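Local atomic coordinates of cellulosome protein dockerin type I (PDB entry 2WZ8), a protein that probably binds plant cell-wall carbohydrates through a calcium-containing family 35 carbohydrate-binding module, as part of the cellulosome of Clostridium thermocellum. Residues A[48-53]-A[124-129]. Numbering follows the deposited sequence.
Sequences YLQFNN and NNTIRF
Leu49 and Phe51 pair with Phe129 and Ile127 across the neighbouring antiparallel strands 49-56 and 123-130 of a five-stranded sheet, in which strand 19-20 borders the first and strand 86-92 the second. Both couples are hydrogen-bonded pairs, joined by four backbone bonds such as Phe129 N to Leu49 O (2.8 Å) and Phe51 N to Ile127 O (2.8 Å). Between them lies the non-hydrogen-bonded pair Gln50 and Arg128, whose CA atoms come within 4.1 Å of each other.

The face that carries Gln50 and Arg128 illustrates how a cross-strand arginine can be held flat. The guanidinium of Arg128 lies over one face of the Tyr48 ring, the planes 1° apart and CZ 3.7 Å from the ring centroid, a stacked cation-pi contact. Its NE/NH2 edge grips the OE1 of Gln50, both nitrogens of Arg128 donating at 2.9 Å. The NH2 donor stands above the amide plane, whereas NE is only tilted from it. A bend at chi3 (-65°) in the otherwise extended arginine chain turns the group toward both partners. The amide of Gln50 is in turn fixed from its own strand: NE2 gives a nearly straight, in-plane bond to Asn52 OD1 (2.8 Å), while Asn52 ND2 is hydrogen-bonded to Ala17 O and Thr19 OG1.

This sheet is one layer of the beta-sandwich of these carbohydrate-binding modules, packed against the layer that holds strand 140-147. On the face of Leu49, Phe51, Ile127 and Phe129, turned to that layer, Phe51 and Phe129 meet obliquely, CE2 to CE2 at 3.6 Å with ring planes at 64°, and both side chains touch Ile144. Leu49 likewise packs against Ile141, the residue before the calcium ligand Asp142 in sequence.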
ATOM      1  N   TYR A  48     -10.480  -0.416   1.316  1.00 12.92           N
ATOM      2  CA  TYR A  48      -9.250  -0.770   0.555  1.00 11.32           C
ATOM      3  C   TYR A  48      -8.667   0.429  -0.201  1.00 11.33           C
ATOM      4  O   TYR A  48      -9.335   1.429  -0.429  1.00 11.63           O
ATOM      5  CB  TYR A  48      -9.540  -1.923  -0.414  1.00 11.75           C
ATOM      6  CG  TYR A  48     -10.468  -1.604  -1.535  1.00 12.62           C
ATOM      7  CD1 TYR A  48     -10.028  -0.929  -2.662  1.00 13.73           C
ATOM      8  CD2 TYR A  48     -11.813  -1.924  -1.463  1.00 15.77           C
ATOM      9  CE1 TYR A  48     -10.869  -0.640  -3.705  1.00 15.62           C
ATOM     10  CE2 TYR A  48     -12.668  -1.608  -2.507  1.00 16.09           C
ATOM     11  CZ  TYR A  48     -12.202  -0.973  -3.621  1.00 17.11           C
ATOM     12  OH  TYR A  48     -13.067  -0.672  -4.676  1.00 20.63           O
ATOM     13  N   LEU A  49      -7.405   0.273  -0.591  1.00 10.42           N
ATOM     14  CA  LEU A  49      -6.712   1.176  -1.491  1.00  9.67           C
ATOM     15  C   LEU A  49      -6.300   0.374  -2.709  1.00  9.44           C
ATOM     16  O   LEU A  49      -5.580  -0.611  -2.576  1.00 10.85           O
ATOM     17  CB  LEU A  49      -5.440   1.724  -0.823  1.00  9.64           C
ATOM     18  CG  LEU A  49      -4.413   2.479  -1.666  1.00 10.76           C
ATOM     19  CD1 LEU A  49      -5.022   3.665  -2.430  1.00 12.51           C
ATOM     20  CD2 LEU A  49      -3.160   2.872  -0.842  1.00 11.17           C
ATOM     21  N   GLN A  50      -6.762   0.787  -3.863  1.00 10.26           N
ATOM     22  CA  GLN A  50      -6.326   0.184  -5.110  1.00 10.62           C
ATOM     23  C   GLN A  50      -5.629   1.144  -6.017  1.00 10.97           C
ATOM     24  O   GLN A  50      -6.188   2.135  -6.433  1.00 11.64           O
ATOM     25  CB  GLN A  50      -7.506  -0.459  -5.835  1.00 10.99           C
ATOM     26  CG  GLN A  50      -7.126  -1.144  -7.131  1.00 12.79           C
ATOM     27  CD  GLN A  50      -8.249  -1.962  -7.679  1.00 14.34           C
ATOM     28  OE1 GLN A  50      -8.682  -2.935  -7.034  1.00 15.05           O
ATOM     29  NE2 GLN A  50      -8.747  -1.589  -8.858  1.00 17.05           N
ATOM     30  N   PHE A  51      -4.400   0.769  -6.372  1.00 11.50           N
ATOM     31  CA  PHE A  51      -3.611   1.447  -7.393  1.00 11.86           C
ATOM     32  C   PHE A  51      -4.064   0.900  -8.715  1.00 13.13           C
ATOM     33  O   PHE A  51      -4.028  -0.299  -8.965  1.00 13.59           O
ATOM     34  CB  PHE A  51      -2.102   1.163  -7.231  1.00 11.38           C
ATOM     35  CG  PHE A  51      -1.487   1.790  -6.007  1.00 11.19           C
ATOM     36  CD1 PHE A  51      -0.827   3.031  -6.111  1.00 11.45           C
ATOM     37  CD2 PHE A  51      -1.585   1.197  -4.776  1.00 11.75           C
ATOM     38  CE1 PHE A  51      -0.238   3.625  -5.017  1.00 12.81           C
ATOM     39  CE2 PHE A  51      -1.026   1.777  -3.672  1.00 11.64           C
ATOM     40  CZ  PHE A  51      -0.328   3.024  -3.787  1.00 11.26           C
ATOM     41  N   ASN A  52      -4.504   1.820  -9.534  1.00 14.50           N
ATOM     42  CA  ASN A  52      -4.924   1.547 -10.845  1.00 14.63           C
ATOM     43  C   ASN A  52      -3.770   1.972 -11.786  1.00 14.70           C
ATOM     44  O   ASN A  52      -3.075   2.997 -11.612  1.00 18.54           O
ATOM     45  CB  ASN A  52      -6.233   2.291 -11.192  1.00 14.95           C
ATOM     46  CG  ASN A  52      -7.381   1.884 -10.313  1.00 12.84           C
ATOM     47  OD1 ASN A  52      -7.625   0.671 -10.129  1.00 17.06           O
ATOM     48  ND2 ASN A  52      -8.138   2.887  -9.773  1.00 13.56           N
ATOM     49  N   ASN A  53      -3.673   1.210 -12.822  1.00 13.84           N
ATOM     50  CA  ASN A  53      -2.819   1.508 -13.958  1.00 12.77           C
ATOM     51  C   ASN A  53      -1.366   1.615 -13.581  1.00 12.61           C
ATOM     52  O   ASN A  53      -0.642   2.547 -13.939  1.00 14.02           O
ATOM     53  CB  ASN A  53      -3.317   2.757 -14.687  1.00 12.84           C
ATOM     54  CG  ASN A  53      -4.742   2.588 -15.171  1.00 12.68           C
ATOM     55  OD1 ASN A  53      -5.634   3.420 -14.850  1.00 17.24           O
ATOM     56  ND2 ASN A  53      -5.002   1.511 -15.868  1.00 13.33           N
ATOM     57  N   ASN A 124      -1.041  -2.325 -18.225  1.00 15.49           N
ATOM     58  CA  ASN A 124      -1.601  -1.801 -16.971  1.00 14.79           C
ATOM     59  C   ASN A 124      -1.978  -2.925 -16.030  1.00 15.28           C
ATOM     60  O   ASN A 124      -2.528  -3.948 -16.421  1.00 17.87           O
ATOM     61  CB  ASN A 124      -2.840  -0.911 -17.237  1.00 16.35           C
ATOM     62  CG  ASN A 124      -2.502   0.428 -17.832  1.00 18.47           C
ATOM     63  OD1 ASN A 124      -3.155   0.856 -18.813  1.00 25.13           O
ATOM     64  ND2 ASN A 124      -1.506   1.101 -17.293  1.00 16.52           N
ATOM     65  N   ASN A 125      -1.701  -2.699 -14.763  1.00 14.03           N
ATOM     66  CA  ASN A 125      -2.011  -3.643 -13.682  1.00 13.56           C
ATOM     67  C   ASN A 125      -2.704  -2.921 -12.533  1.00 13.10           C
ATOM     68  O   ASN A 125      -2.529  -1.714 -12.357  1.00 12.72           O
ATOM     69  CB  ASN A 125      -0.707  -4.245 -13.127  1.00 13.23           C
ATOM     70  CG  ASN A 125       0.044  -5.082 -14.151  1.00 12.75           C
ATOM     71  OD1 ASN A 125      -0.132  -6.289 -14.211  1.00 14.81           O
ATOM     72  ND2 ASN A 125       0.878  -4.445 -14.940  1.00 13.06           N
ATOM     73  N   THR A 126      -3.430  -3.681 -11.729  1.00 11.88           N
ATOM     74  CA  THR A 126      -3.976  -3.145 -10.465  1.00 12.96           C
ATOM     75  C   THR A 126      -3.255  -3.792  -9.307  1.00 12.43           C
ATOM     76  O   THR A 126      -2.857  -4.963  -9.340  1.00 13.19           O
ATOM     77  CB  THR A 126      -5.481  -3.364 -10.356  1.00 14.26           C
ATOM     78  OG1 THR A 126      -5.747  -4.771 -10.241  1.00 15.80           O
ATOM     79  CG2 THR A 126      -6.196  -2.762 -11.544  1.00 15.57           C
ATOM     80  N   ILE A 127      -3.104  -3.010  -8.245  1.00 11.49           N
ATOM     81  CA  ILE A 127      -2.581  -3.513  -6.989  1.00 11.45           C
ATOM     82  C   ILE A 127      -3.432  -2.988  -5.843  1.00 10.51           C
ATOM     83  O   ILE A 127      -3.503  -1.793  -5.649  1.00 12.55           O
ATOM     84  CB  ILE A 127      -1.072  -3.151  -6.758  1.00 10.89           C
ATOM     85  CG1 ILE A 127      -0.195  -3.514  -7.980  1.00 11.40           C
ATOM     86  CG2 ILE A 127      -0.577  -3.807  -5.485  1.00 11.76           C
ATOM     87  CD1 ILE A 127       1.285  -3.068  -7.896  1.00 12.83           C
ATOM     88  N   ARG A 128      -4.087  -3.898  -5.132  1.00 10.09           N
ATOM     89  CA  ARG A 128      -4.978  -3.561  -3.989  1.00  9.48           C
ATOM     90  C   ARG A 128      -4.380  -3.982  -2.680  1.00 10.63           C
ATOM     91  O   ARG A 128      -3.923  -5.106  -2.490  1.00 12.26           O
ATOM     92  CB  ARG A 128      -6.339  -4.250  -4.182  1.00  9.75           C
ATOM     93  CG  ARG A 128      -7.360  -3.831  -3.124  1.00 10.22           C
ATOM     94  CD  ARG A 128      -8.745  -4.461  -3.285  1.00 13.02           C
ATOM     95  NE  ARG A 128      -9.408  -4.039  -4.508  1.00 13.34           N
ATOM     96  CZ  ARG A 128     -10.694  -4.197  -4.760  1.00 15.38           C
ATOM     97  NH1 ARG A 128     -11.469  -4.789  -3.850  1.00 18.07           N
ATOM     98  NH2 ARG A 128     -11.195  -3.774  -5.893  1.00 17.24           N
ATOM     99  N   PHE A 129      -4.485  -3.057  -1.740  1.00 10.85           N
ATOM    100  CA  PHE A 129      -4.053  -3.187  -0.356  1.00 10.57           C
ATOM    101  C   PHE A 129      -5.318  -3.166   0.512  1.00 10.10           C
ATOM    102  O   PHE A 129      -6.184  -2.293   0.396  1.00 10.39           O
ATOM    103  CB  PHE A 129      -3.183  -1.976   0.023  1.00 10.52           C
ATOM    104  CG  PHE A 129      -1.817  -1.956  -0.631  1.00 11.19           C
ATOM    105  CD1 PHE A 129      -0.680  -2.251   0.110  1.00 15.03           C
ATOM    106  CD2 PHE A 129      -1.665  -1.558  -1.919  1.00 11.82           C
ATOM    107  CE1 PHE A 129       0.586  -2.181  -0.481  1.00 15.97           C
ATOM    108  CE2 PHE A 129      -0.422  -1.548  -2.539  1.00 10.55           C
ATOM    109  CZ  PHE A 129       0.707  -1.823  -1.796  1.00 14.31           C
TER